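Local coordinates for spore germination protein GerM (Bacillus subtilis subsp. subtilis str. 168, PDB 6GZB) that is of unknown molecular function but affects both sporulation and germination, and is built from tandem GerMN domains, at residues H199-Y204 with K220-S225; E213-V218 with S288-N293; G266-D271 with P303-V308; I295-T300 with S331-V336. All blocks are in the same frame, centred on the assembly; numbering follows the deposited sequence.

Contact 1 (H199-Y204 with K220-S225); sequences HPLTVY and KRIDNS
Ile222 and His199 pair through both backbone groups: Ile222 N donates to His199 O at 2.8 Å in a nearly straight bond (174°), and His199 N returns one to Ile222 O. Two residues on, Leu201 and Lys220 repeat the exchange, with Lys220 N 2.8 Å from Leu201 O. Between these hydrogen-bonded pairs, Pro200 faces Arg221 as a non-hydrogen-bonded pair, where a proline costs no cross-strand bond; its CA approaches Lys220 O in a CA-H...O contact of 3.3 Å. This is the open end of the antiparallel hairpin of strands 198-208 and 213-223, within one of the two GerMN domains.

The His199 side chain takes the crowded position between backbone N and carbonyl carbon (chi1 51°), which folds the imidazole over its partner: Ile222 CB sits 3.8 Å from the ring centroid as a CH-pi contact over one face. At the ring edge, NE2 makes a weak bond to Asp223 O. On the same face of the sheet, Leu201 CB presses on Ile222 CG1 at 3.5 Å, tight for two carbons, and Ile222 also meets Ala232 of helix 229-239. On the other face, the Arg221 chain bends twice and lays its guanidinium over the His199-Pro200 peptide, Pro200 N lying 3.9 Å from the guanidinium plane, while NE bonds Thr198 OG1. Lys220 instead leads its NZ away to Glu236 and Tyr205.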
loop_
_atom_site.group_PDB
_atom_site.type_symbol
_atom_site.label_atom_id
_atom_site.label_comp_id
_atom_site.label_asym_id
_atom_site.label_seq_id
_atom_site.Cartn_x
_atom_site.Cartn_y
_atom_site.Cartn_z
ATOM N N HIS A 199 -0.259 7.160 16.784
ATOM C CA HIS A 199 -0.059 5.813 16.257
ATOM C C HIS A 199 -0.126 5.857 14.733
ATOM O O HIS A 199 -0.749 6.750 14.161
ATOM C CB HIS A 199 -1.111 4.851 16.813
ATOM C CG HIS A 199 -2.518 5.338 16.660
ATOM N ND1 HIS A 199 -3.380 4.846 15.700
ATOM C CD2 HIS A 199 -3.210 6.283 17.334
ATOM C CE1 HIS A 199 -4.549 5.454 15.807
ATOM N NE2 HIS A 199 -4.469 6.339 16.784
ATOM N N PRO A 200 0.549 4.911 14.073
ATOM C CA PRO A 200 0.625 4.896 12.620
ATOM C C PRO A 200 -0.679 4.424 12.001
ATOM O O PRO A 200 -1.334 3.533 12.537
ATOM C CB PRO A 200 1.742 3.884 12.340
ATOM C CG PRO A 200 1.662 2.941 13.493
ATOM C CD PRO A 200 1.304 3.798 14.676
ATOM N N LEU A 201 -1.031 5.003 10.859
ATOM C CA LEU A 201 -2.174 4.543 10.093
ATOM C C LEU A 201 -1.909 4.811 8.618
ATOM O O LEU A 201 -1.543 5.925 8.232
ATOM C CB LEU A 201 -3.441 5.283 10.529
ATOM C CG LEU A 201 -4.757 4.688 10.018
ATOM C CD1 LEU A 201 -5.047 3.367 10.719
ATOM C CD2 LEU A 201 -5.906 5.674 10.189
ATOM N N THR A 202 -2.104 3.786 7.801
ATOM C CA THR A 202 -1.859 3.890 6.377
ATOM C C THR A 202 -3.086 4.407 5.660
ATOM O O THR A 202 -4.210 3.949 5.903
ATOM C CB THR A 202 -1.431 2.542 5.799
ATOM O OG1 THR A 202 -0.136 2.226 6.318
ATOM C CG2 THR A 202 -1.368 2.589 4.275
ATOM N N VAL A 203 -2.861 5.422 4.833
ATOM C CA VAL A 203 -3.922 6.094 4.087
ATOM C C VAL A 203 -3.467 6.218 2.632
ATOM O O VAL A 203 -2.305 6.534 2.359
ATOM C CB VAL A 203 -4.162 7.498 4.674
ATOM C CG1 VAL A 203 -5.121 8.308 3.825
ATOM C CG2 VAL A 203 -4.666 7.387 6.106
ATOM N N TYR A 204 -4.370 5.930 1.702
ATOM C CA TYR A 204 -4.047 5.972 0.279
ATOM C C TYR A 204 -4.423 7.310 -0.339
ATOM O O TYR A 204 -5.551 7.783 -0.196
ATOM C CB TYR A 204 -4.752 4.849 -0.475
ATOM C CG TYR A 204 -4.091 3.502 -0.326
ATOM C CD1 TYR A 204 -4.351 2.690 0.770
ATOM C CD2 TYR A 204 -3.242 3.028 -1.298
ATOM C CE1 TYR A 204 -3.774 1.434 0.877
ATOM C CE2 TYR A 204 -2.657 1.783 -1.200
ATOM C CZ TYR A 204 -2.904 0.999 -0.096
ATOM O OH TYR A 204 -2.309 -0.244 -0.011
ATOM N N LYS A 220 0.520 7.791 8.157
ATOM C CA LYS A 220 0.376 9.042 8.880
ATOM C C LYS A 220 0.386 8.785 10.385
ATOM O O LYS A 220 0.261 7.641 10.828
ATOM C CB LYS A 220 -0.942 9.703 8.486
ATOM C CG LYS A 220 -1.090 9.863 6.982
ATOM C CD LYS A 220 -2.170 10.867 6.643
ATOM C CE LYS A 220 -1.635 12.280 6.737
ATOM N NZ LYS A 220 -2.455 13.228 5.939
ATOM N N ARG A 221 0.551 9.853 11.160
ATOM C CA ARG A 221 0.461 9.769 12.612
ATOM C C ARG A 221 -0.923 10.216 13.048
ATOM O O ARG A 221 -1.342 11.319 12.744
ATOM C CB ARG A 221 1.522 10.655 13.274
ATOM C CG ARG A 221 2.962 10.338 12.914
ATOM C CD ARG A 221 3.304 8.856 13.045
ATOM N NE ARG A 221 3.168 8.345 14.406
ATOM C CZ ARG A 221 3.696 7.199 14.836
ATOM N NH1 ARG A 221 4.402 6.437 14.012
ATOM N NH2 ARG A 221 3.517 6.813 16.095
ATOM N N ILE A 222 -1.639 9.345 13.747
ATOM C CA ILE A 222 -2.959 9.677 14.269
ATOM C C ILE A 222 -2.883 9.863 15.793
ATOM O O ILE A 222 -2.280 9.045 16.495
ATOM C CB ILE A 222 -3.960 8.539 13.979
ATOM C CG1 ILE A 222 -3.914 8.113 12.510
ATOM C CG2 ILE A 222 -5.364 8.942 14.395
ATOM C CD1 ILE A 222 -4.256 9.215 11.530
ATOM N N ASP A 223 -3.535 10.907 16.301
ATOM C CA ASP A 223 -3.593 11.155 17.739
ATOM C C ASP A 223 -4.175 9.962 18.482
ATOM O O ASP A 223 -5.179 9.389 18.071
ATOM C CB ASP A 223 -4.425 12.401 18.046
ATOM C CG ASP A 223 -3.647 13.687 17.840
ATOM O OD1 ASP A 223 -2.403 13.659 17.970
ATOM O OD2 ASP A 223 -4.278 14.724 17.541
ATOM N N ASN A 224 -3.530 9.586 19.580
ATOM C CA ASN A 224 -3.921 8.400 20.324
ATOM C C ASN A 224 -5.269 8.579 21.016
ATOM O O ASN A 224 -5.924 7.605 21.384
ATOM C CB ASN A 224 -2.841 8.041 21.345
ATOM C CG ASN A 224 -1.671 7.342 20.712
ATOM O OD1 ASN A 224 -1.737 6.961 19.545
ATOM N ND2 ASN A 224 -0.603 7.134 21.480
ATOM N N SER A 225 -5.702 9.819 21.166
ATOM C CA SER A 225 -7.038 10.083 21.688
ATOM C C SER A 225 -8.135 9.623 20.732
ATOM O O SER A 225 -9.238 9.328 21.170
ATOM C CB SER A 225 -7.206 11.563 21.988
ATOM O OG SER A 225 -6.992 12.328 20.821
#

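Contact 2 (E213-V218 with S288-N293); sequences EYYVPV and SSEVLN
Strand 213-218 and helix 289-293 run in roughly the same direction, 29° apart, with axes 10.2 Å from each other at closest approach, a separation bridged by side chains, chiefly the long Tyr215. Its CG is anti to the carbonyl carbon, and the ring reaches across until the hydroxyl meets the first turn of the helix. There Asn293 ND2 donates to Tyr215 OH at 3.2 Å with an angle of 152°, the hydroxyl somewhat out of the amide plane. Ring and amide are steeply inclined to each other, and Asn293 CB touches Tyr215 CZ at 3.5 Å. The same hydroxyl lies against the helix backbone, with OH 3.3 Å from Glu290 CA.

Alongside, Glu213 sends an extended chain from the strand, while Glu290 bends at its second torsion to turn its carboxylate toward it. The two side chains meet nearly perpendicular, their carboxylate planes 74° apart, and Glu213 OE1 comes within 2.6 Å of Glu290 OE2. So short a distance between two acids suggests that one of them is protonated, probably with a raised pKa. At the start of the helix, Ser288 occupies the N-cap position, its OG accepting from Val291 N at 3.1 Å and also bonding Asp250.

Glu213 and, from the helix, Glu290 both touch Leu206 of the partner strand 198-208; farther along helix 289-299, Tyr215 packs on Ser294 and Leu297, so that this surface contact continues the seam between helix and hairpin.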
loop_
_atom_site.group_PDB
_atom_site.type_symbol
_atom_site.label_atom_id
_atom_site.label_comp_id
_atom_site.label_asym_id
_atom_site.label_seq_id
_atom_site.Cartn_x
_atom_site.Cartn_y
_atom_site.Cartn_z
ATOM N N GLU A 213 -3.632 7.211 -13.345
ATOM C CA GLU A 213 -3.754 7.433 -11.916
ATOM C C GLU A 213 -3.364 6.163 -11.165
ATOM O O GLU A 213 -3.587 5.053 -11.637
ATOM C CB GLU A 213 -5.200 7.769 -11.556
ATOM C CG GLU A 213 -5.712 9.108 -12.056
ATOM C CD GLU A 213 -7.165 9.336 -11.666
ATOM O OE1 GLU A 213 -7.945 8.366 -11.709
ATOM O OE2 GLU A 213 -7.513 10.461 -11.253
ATOM N N TYR A 214 -2.791 6.334 -9.983
ATOM C CA TYR A 214 -2.496 5.208 -9.132
ATOM C C TYR A 214 -2.538 5.620 -7.669
ATOM O O TYR A 214 -2.601 6.794 -7.346
ATOM C CB TYR A 214 -1.143 4.589 -9.497
ATOM C CG TYR A 214 0.029 5.551 -9.475
ATOM C CD1 TYR A 214 0.794 5.705 -8.336
ATOM C CD2 TYR A 214 0.441 6.207 -10.627
ATOM C CE1 TYR A 214 1.870 6.571 -8.307
ATOM C CE2 TYR A 214 1.549 7.037 -10.624
ATOM C CZ TYR A 214 2.256 7.218 -9.463
ATOM O OH TYR A 214 3.373 8.017 -9.445
ATOM N N TYR A 215 -2.653 4.637 -6.796
ATOM C CA TYR A 215 -2.936 4.899 -5.405
ATOM C C TYR A 215 -1.705 4.626 -4.567
ATOM O O TYR A 215 -1.104 3.564 -4.670
ATOM C CB TYR A 215 -4.127 4.060 -4.949
ATOM C CG TYR A 215 -5.395 4.458 -5.679
ATOM C CD1 TYR A 215 -6.151 5.540 -5.244
ATOM C CD2 TYR A 215 -5.726 3.877 -6.894
ATOM C CE1 TYR A 215 -7.260 5.962 -5.943
ATOM C CE2 TYR A 215 -6.832 4.301 -7.608
ATOM C CZ TYR A 215 -7.580 5.358 -7.135
ATOM O OH TYR A 215 -8.694 5.768 -7.817
ATOM N N VAL A 216 -1.304 5.632 -3.795
ATOM C CA VAL A 216 -0.068 5.603 -3.041
ATOM C C VAL A 216 -0.363 5.567 -1.542
ATOM O O VAL A 216 -1.069 6.436 -1.013
ATOM C CB VAL A 216 0.763 6.863 -3.321
ATOM C CG1 VAL A 216 2.050 6.842 -2.507
ATOM C CG2 VAL A 216 1.052 6.980 -4.808
ATOM N N PRO A 217 0.140 4.538 -0.861
ATOM C CA PRO A 217 -0.110 4.390 0.569
ATOM C C PRO A 217 0.904 5.205 1.363
ATOM O O PRO A 217 2.086 5.204 1.028
ATOM C CB PRO A 217 0.106 2.895 0.796
ATOM C CG PRO A 217 1.118 2.504 -0.217
ATOM C CD PRO A 217 0.928 3.416 -1.404
ATOM N N VAL A 218 0.429 5.939 2.360
ATOM C CA VAL A 218 1.285 6.771 3.193
ATOM C C VAL A 218 0.910 6.532 4.654
ATOM O O VAL A 218 -0.261 6.609 5.029
ATOM C CB VAL A 218 1.090 8.264 2.856
ATOM C CG1 VAL A 218 1.813 9.139 3.851
ATOM C CG2 VAL A 218 1.573 8.559 1.443
ATOM N N SER A 288 -16.980 9.704 -6.798
ATOM C CA SER A 288 -15.965 9.465 -7.812
ATOM C C SER A 288 -15.210 8.174 -7.516
ATOM O O SER A 288 -15.137 7.724 -6.374
ATOM C CB SER A 288 -14.985 10.639 -7.875
ATOM O OG SER A 288 -13.962 10.501 -6.915
ATOM N N SER A 289 -14.695 7.561 -8.568
ATOM C CA SER A 289 -13.899 6.355 -8.454
ATOM C C SER A 289 -12.673 6.553 -7.569
ATOM O O SER A 289 -12.232 5.624 -6.898
ATOM C CB SER A 289 -13.449 5.916 -9.841
ATOM O OG SER A 289 -14.396 5.030 -10.404
ATOM N N GLU A 290 -12.086 7.743 -7.644
ATOM C CA GLU A 290 -10.879 8.052 -6.909
ATOM C C GLU A 290 -11.175 8.092 -5.416
ATOM O O GLU A 290 -10.390 7.616 -4.604
ATOM C CB GLU A 290 -10.310 9.405 -7.359
ATOM C CG GLU A 290 -9.672 9.364 -8.738
ATOM C CD GLU A 290 -10.679 9.470 -9.871
ATOM O OE1 GLU A 290 -11.882 9.666 -9.599
ATOM O OE2 GLU A 290 -10.266 9.321 -11.037
ATOM N N VAL A 291 -12.307 8.689 -5.066
ATOM C CA VAL A 291 -12.727 8.759 -3.682
ATOM C C VAL A 291 -13.056 7.363 -3.149
ATOM O O VAL A 291 -12.545 6.951 -2.102
ATOM C CB VAL A 291 -13.940 9.688 -3.521
ATOM C CG1 VAL A 291 -14.634 9.433 -2.201
ATOM C CG2 VAL A 291 -13.511 11.146 -3.621
ATOM N N LEU A 292 -13.840 6.611 -3.917
ATOM C CA LEU A 292 -14.251 5.275 -3.514
ATOM C C LEU A 292 -13.077 4.300 -3.390
ATOM O O LEU A 292 -12.976 3.579 -2.402
ATOM C CB LEU A 292 -15.277 4.723 -4.500
ATOM C CG LEU A 292 -15.948 3.409 -4.116
ATOM C CD1 LEU A 292 -16.672 3.546 -2.782
ATOM C CD2 LEU A 292 -16.903 2.981 -5.221
ATOM N N ASN A 293 -12.198 4.267 -4.387
ATOM C CA ASN A 293 -10.997 3.437 -4.313
ATOM C C ASN A 293 -10.105 3.768 -3.107
ATOM O O ASN A 293 -9.535 2.874 -2.487
ATOM C CB ASN A 293 -10.179 3.578 -5.594
ATOM C CG ASN A 293 -10.735 2.758 -6.727
ATOM O OD1 ASN A 293 -11.177 1.631 -6.526
ATOM N ND2 ASN A 293 -10.707 3.318 -7.932
#

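Contact 3 (G266-D271 with P303-V308); sequences GRVTLD and PDVKSV
Gly266 O is gripped by two successive amides of the opposite segment: Lys306 N at 2.7 Å, in the carbonyl plane on a lone pair, and Ser307 N at 3.1 Å, tilted 21° from that plane. Just beyond, Val268 N donates to Ser307 O at 2.9 Å, almost straight at 174°, and Val308 CA approaches Val268 O in a CA-H...O contact. These bonds start the parallel pairing of Arg267 with Ser307 and Val268 with Val308, by which strands 267-272 and 307-312 form the middle of a four-stranded mixed sheet. Helix 289-299 lies between them in sequence and packs against the sheet, a beta-alpha-beta crossover. Gly266 has a positive phi (85°), and its CA lies 3.0 Å from Asp304 O.

The two faces differ. On one, Ser307 OG lies against the Arg267 chain, 3.1 Å from CG, near Pro329. On the other, Val268 CG2 meets Val305 CG1 at 3.8 Å, the two side chains crossing at a slant, and Leu270 CD1 reaches Val308 CG1 at 3.7 Å. Helices 229-239 and 289-299 close over this valine and leucine face.

The backbone bonds thus set the register, while the apolar face provides the grip on the helices. With two amides sharing one carbonyl oxygen, the chain entering strand 307-312 is probably held where the pairing begins.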
loop_
_atom_site.group_PDB
_atom_site.type_symbol
_atom_site.label_atom_id
_atom_site.label_comp_id
_atom_site.label_asym_id
_atom_site.label_seq_id
_atom_site.Cartn_x
_atom_site.Cartn_y
_atom_site.Cartn_z
ATOM N N GLY A 266 -16.545 -8.012 9.253
ATOM C CA GLY A 266 -15.531 -7.475 8.350
ATOM C C GLY A 266 -16.084 -6.460 7.366
ATOM O O GLY A 266 -15.371 -5.993 6.476
ATOM N N ARG A 267 -17.368 -6.147 7.501
ATOM C CA ARG A 267 -18.019 -5.191 6.618
ATOM C C ARG A 267 -18.196 -3.891 7.359
ATOM O O ARG A 267 -18.866 -3.839 8.381
ATOM C CB ARG A 267 -19.372 -5.717 6.131
ATOM C CG ARG A 267 -19.260 -7.060 5.419
ATOM C CD ARG A 267 -20.516 -7.453 4.661
ATOM N NE ARG A 267 -20.690 -8.903 4.663
ATOM C CZ ARG A 267 -21.495 -9.569 3.841
ATOM N NH1 ARG A 267 -22.215 -8.923 2.933
ATOM N NH2 ARG A 267 -21.582 -10.890 3.932
ATOM N N VAL A 268 -17.574 -2.837 6.846
ATOM C CA VAL A 268 -17.709 -1.518 7.432
ATOM C C VAL A 268 -18.797 -0.750 6.713
ATOM O O VAL A 268 -18.848 -0.728 5.481
ATOM C CB VAL A 268 -16.386 -0.734 7.334
ATOM C CG1 VAL A 268 -16.559 0.689 7.845
ATOM C CG2 VAL A 268 -15.292 -1.469 8.102
ATOM N N THR A 269 -19.633 -0.069 7.487
ATOM C CA THR A 269 -20.634 0.818 6.925
ATOM C C THR A 269 -20.332 2.263 7.268
ATOM O O THR A 269 -20.217 2.620 8.439
ATOM C CB THR A 269 -22.038 0.458 7.439
ATOM O OG1 THR A 269 -22.369 -0.862 7.001
ATOM C CG2 THR A 269 -23.075 1.432 6.902
ATOM N N LEU A 270 -20.171 3.083 6.233
ATOM C CA LEU A 270 -19.905 4.498 6.409
ATOM C C LEU A 270 -21.128 5.312 6.031
ATOM O O LEU A 270 -21.813 5.020 5.050
ATOM C CB LEU A 270 -18.721 4.936 5.533
ATOM C CG LEU A 270 -17.411 4.167 5.695
ATOM C CD1 LEU A 270 -16.398 4.631 4.659
ATOM C CD2 LEU A 270 -16.860 4.351 7.101
ATOM N N ASP A 271 -21.349 6.383 6.776
ATOM C CA ASP A 271 -22.472 7.262 6.545
ATOM C C ASP A 271 -21.935 8.669 6.389
ATOM O O ASP A 271 -21.430 9.252 7.340
ATOM C CB ASP A 271 -23.442 7.187 7.730
ATOM C CG ASP A 271 -24.804 7.784 7.415
ATOM O OD1 ASP A 271 -25.034 8.202 6.257
ATOM O OD2 ASP A 271 -25.643 7.833 8.339
ATOM N N PRO A 303 -7.085 -4.138 10.167
ATOM C CA PRO A 303 -7.363 -5.487 10.643
ATOM C C PRO A 303 -8.834 -5.797 10.642
ATOM O O PRO A 303 -9.619 -5.013 11.115
ATOM C CB PRO A 303 -6.806 -5.479 12.062
ATOM C CG PRO A 303 -5.988 -4.247 12.170
ATOM C CD PRO A 303 -6.606 -3.276 11.245
ATOM N N ASP A 304 -9.137 -6.930 10.040
ATOM C CA ASP A 304 -10.455 -7.511 9.888
ATOM C C ASP A 304 -11.446 -6.768 9.001
ATOM O O ASP A 304 -12.611 -7.052 9.052
ATOM C CB ASP A 304 -11.093 -7.851 11.232
ATOM C CG ASP A 304 -10.168 -8.616 12.150
ATOM O OD1 ASP A 304 -9.666 -9.669 11.769
ATOM O OD2 ASP A 304 -9.960 -8.148 13.266
ATOM N N VAL A 305 -10.991 -5.827 8.192
ATOM C CA VAL A 305 -11.890 -5.127 7.310
ATOM C C VAL A 305 -11.791 -5.773 5.949
ATOM O O VAL A 305 -10.741 -5.821 5.379
ATOM C CB VAL A 305 -11.568 -3.648 7.213
ATOM C CG1 VAL A 305 -12.430 -2.986 6.170
ATOM C CG2 VAL A 305 -11.726 -2.973 8.542
ATOM N N LYS A 306 -12.903 -6.271 5.441
ATOM C CA LYS A 306 -12.922 -6.953 4.148
ATOM C C LYS A 306 -13.715 -6.193 3.092
ATOM O O LYS A 306 -13.474 -6.353 1.894
ATOM C CB LYS A 306 -13.484 -8.366 4.308
ATOM C CG LYS A 306 -12.683 -9.243 5.264
ATOM C CD LYS A 306 -11.230 -9.390 4.823
ATOM C CE LYS A 306 -10.522 -10.537 5.536
ATOM N NZ LYS A 306 -9.059 -10.288 5.683
ATOM N N SER A 307 -14.642 -5.346 3.527
ATOM C CA SER A 307 -15.495 -4.628 2.586
ATOM C C SER A 307 -16.078 -3.373 3.212
ATOM O O SER A 307 -16.093 -3.222 4.431
ATOM C CB SER A 307 -16.629 -5.539 2.102
ATOM O OG SER A 307 -17.550 -5.806 3.146
ATOM N N VAL A 308 -16.551 -2.469 2.364
ATOM C CA VAL A 308 -17.047 -1.173 2.807
ATOM C C VAL A 308 -18.345 -0.847 2.085
ATOM O O VAL A 308 -18.398 -0.865 0.856
ATOM C CB VAL A 308 -16.042 -0.047 2.494
ATOM C CG1 VAL A 308 -16.514 1.278 3.084
ATOM C CG2 VAL A 308 -14.657 -0.423 2.984
#

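Contact 4 (I295-T300 with S331-V336); sequences IVLTLT and SRPSQV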
loop_
_atom_site.group_PDB
_atom_site.type_symbol
_atom_site.label_atom_id
_atom_site.label_comp_id
_atom_site.label_asym_id
_atom_site.label_seq_id
_atom_site.Cartn_x
_atom_site.Cartn_y
_atom_site.Cartn_z
ATOM N N ILE A 295 -11.008 5.164 -0.265
ATOM C CA ILE A 295 -11.685 4.671 0.920
ATOM C C ILE A 295 -11.466 3.180 1.114
ATOM O O ILE A 295 -11.092 2.722 2.195
ATOM C CB ILE A 295 -13.193 4.942 0.851
ATOM C CG1 ILE A 295 -13.461 6.437 1.013
ATOM C CG2 ILE A 295 -13.913 4.139 1.920
ATOM C CD1 ILE A 295 -14.883 6.839 0.679
ATOM N N VAL A 296 -11.702 2.417 0.058
ATOM C CA VAL A 296 -11.691 0.976 0.155
ATOM C C VAL A 296 -10.286 0.434 0.359
ATOM O O VAL A 296 -10.076 -0.460 1.182
ATOM C CB VAL A 296 -12.325 0.334 -1.098
ATOM C CG1 VAL A 296 -12.154 -1.177 -1.077
ATOM C CG2 VAL A 296 -13.793 0.698 -1.168
ATOM N N LEU A 297 -9.322 0.963 -0.387
ATOM C CA LEU A 297 -7.927 0.549 -0.205
ATOM C C LEU A 297 -7.448 0.871 1.212
ATOM O O LEU A 297 -6.696 0.108 1.810
ATOM C CB LEU A 297 -7.003 1.226 -1.228
ATOM C CG LEU A 297 -7.127 0.713 -2.666
ATOM C CD1 LEU A 297 -6.363 1.618 -3.612
ATOM C CD2 LEU A 297 -6.625 -0.719 -2.790
ATOM N N THR A 298 -7.872 2.017 1.729
ATOM C CA THR A 298 -7.397 2.494 3.026
ATOM C C THR A 298 -7.994 1.641 4.147
ATOM O O THR A 298 -7.280 1.104 4.989
ATOM C CB THR A 298 -7.766 3.970 3.229
ATOM O OG1 THR A 298 -7.048 4.784 2.283
ATOM C CG2 THR A 298 -7.442 4.419 4.638
ATOM N N LEU A 299 -9.299 1.444 4.096
ATOM C CA LEU A 299 -9.998 0.721 5.152
ATOM C C LEU A 299 -9.651 -0.765 5.173
ATOM O O LEU A 299 -9.457 -1.344 6.248
ATOM C CB LEU A 299 -11.505 0.917 5.019
ATOM C CG LEU A 299 -12.106 1.997 5.923
ATOM C CD1 LEU A 299 -11.125 3.112 6.215
ATOM C CD2 LEU A 299 -13.398 2.560 5.362
ATOM N N THR A 300 -9.480 -1.368 4.000
ATOM C CA THR A 300 -9.134 -2.788 3.931
ATOM C C THR A 300 -7.669 -3.078 4.247
ATOM O O THR A 300 -7.252 -4.225 4.171
ATOM C CB THR A 300 -9.475 -3.410 2.557
ATOM O OG1 THR A 300 -8.777 -2.735 1.506
ATOM C CG2 THR A 300 -10.954 -3.331 2.292
ATOM N N SER A 331 -15.539 -4.416 -2.042
ATOM C CA SER A 331 -14.361 -5.061 -1.505
ATOM C C SER A 331 -13.111 -4.541 -2.211
ATOM O O SER A 331 -13.187 -3.773 -3.164
ATOM C CB SER A 331 -14.479 -6.579 -1.635
ATOM O OG SER A 331 -14.653 -6.948 -2.989
ATOM N N ARG A 332 -11.961 -4.885 -1.660
ATOM C CA ARG A 332 -10.690 -4.404 -2.164
ATOM C C ARG A 332 -10.510 -4.835 -3.618
ATOM O O ARG A 332 -10.764 -5.986 -3.960
ATOM C CB ARG A 332 -9.586 -4.989 -1.292
ATOM C CG ARG A 332 -8.190 -4.498 -1.590
ATOM C CD ARG A 332 -7.227 -5.090 -0.569
ATOM N NE ARG A 332 -5.849 -4.679 -0.798
ATOM C CZ ARG A 332 -5.274 -3.636 -0.213
ATOM N NH1 ARG A 332 -4.015 -3.335 -0.490
ATOM N NH2 ARG A 332 -5.955 -2.891 0.643
ATOM N N PRO A 333 -10.079 -3.912 -4.483
ATOM C CA PRO A 333 -9.808 -4.249 -5.883
ATOM C C PRO A 333 -8.934 -5.494 -6.014
ATOM O O PRO A 333 -8.025 -5.706 -5.205
ATOM C CB PRO A 333 -9.058 -3.022 -6.399
ATOM C CG PRO A 333 -9.531 -1.899 -5.546
ATOM C CD PRO A 333 -9.866 -2.482 -4.201
ATOM N N SER A 334 -9.233 -6.327 -7.007
ATOM C CA SER A 334 -8.472 -7.561 -7.227
ATOM C C SER A 334 -7.070 -7.237 -7.733
ATOM O O SER A 334 -6.111 -7.919 -7.394
ATOM C CB SER A 334 -9.195 -8.479 -8.222
ATOM O OG SER A 334 -10.243 -7.794 -8.882
ATOM N N GLN A 335 -6.963 -6.187 -8.536
ATOM C CA GLN A 335 -5.672 -5.693 -8.993
ATOM C C GLN A 335 -5.490 -4.256 -8.535
ATOM O O GLN A 335 -6.183 -3.358 -9.005
ATOM C CB GLN A 335 -5.591 -5.767 -10.522
ATOM C CG GLN A 335 -5.659 -7.188 -11.053
ATOM C CD GLN A 335 -5.557 -7.269 -12.560
ATOM O OE1 GLN A 335 -5.136 -6.322 -13.228
ATOM N NE2 GLN A 335 -5.935 -8.411 -13.106
ATOM N N VAL A 336 -4.554 -4.042 -7.617
ATOM C CA VAL A 336 -4.213 -2.695 -7.167
ATOM C C VAL A 336 -3.233 -2.043 -8.147
ATOM O O VAL A 336 -2.137 -2.548 -8.354
ATOM C CB VAL A 336 -3.575 -2.733 -5.766
ATOM C CG1 VAL A 336 -3.196 -1.328 -5.306
ATOM C CG2 VAL A 336 -4.522 -3.396 -4.776
#
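Arg332 and Thr300 form the polar end of this contact, where the chain leaving strand 330-331 passes the end of helix 289-299. Arg332 NH2 donates to Thr300 OG1 at 3.0 Å with an angle of 155°, the oxygen lying only 6° from the guanidinium plane, at its edge. A second, weak bond runs from NH2 to Leu297 O at 3.3 Å. CG of Arg332 stands anti to the backbone N (chi1 -175°) and the chain runs on extended to NE, which carries its aliphatic part past Thr300 and the guanidinium over to Leu297; Leu297 CD2 then sits over the centre of one guanidinium face, 4.1 Å above the plane. Thr300 turns OG1 back to its own helix, donating to Val296 O at 2.6 Å. That carbonyl also accepts from Thr300 N, the two donors coming from opposite faces of its plane.

The tighter packing is at the helix flank. Val296 CG1 touches Ser331 O at 3.5 Å, and Leu297 CD2 meets both Pro333 CD and Val336 CG2, the latter at 3.9 Å, where Leu297 and Val336 run antiparallel past one another. By contrast, Ser331 is exposed and turns its side chain away from the helix, and Pro333 lies partly at the surface.

With its own proton given to Val296 O, the Thr300 hydroxyl is left to accept from the arginine, a relay from guanidinium to helix carbonyl. Glu301 completes the grip through a salt bridge to Arg332 NH1, so the guanidinium is held at both its terminal nitrogens while its charge probably stays balanced.

How the contacts relate
Contact 3 is the buried one, a parallel strand pairing whose apolar face meets helix 289-299; contact 2 lies at the surface and is made by polar side chains. Contacts 1 and 4 are partly buried. Contacts 1 and 2 share strand 213-223, in the first as a backbone-bonded hairpin and in the second reaching to a helix, and they join at Val203 O with Val218 N. Contacts 2 and 4 occupy successive parts of helix 289-299, linked where Asn293 meets Pro333. Tyr204 ties contact 1 to contact 4 through Thr298, while Leu270 of contact 3 packs on Ile295 and Leu299, setting the helix between the hairpin and the four-stranded sheet.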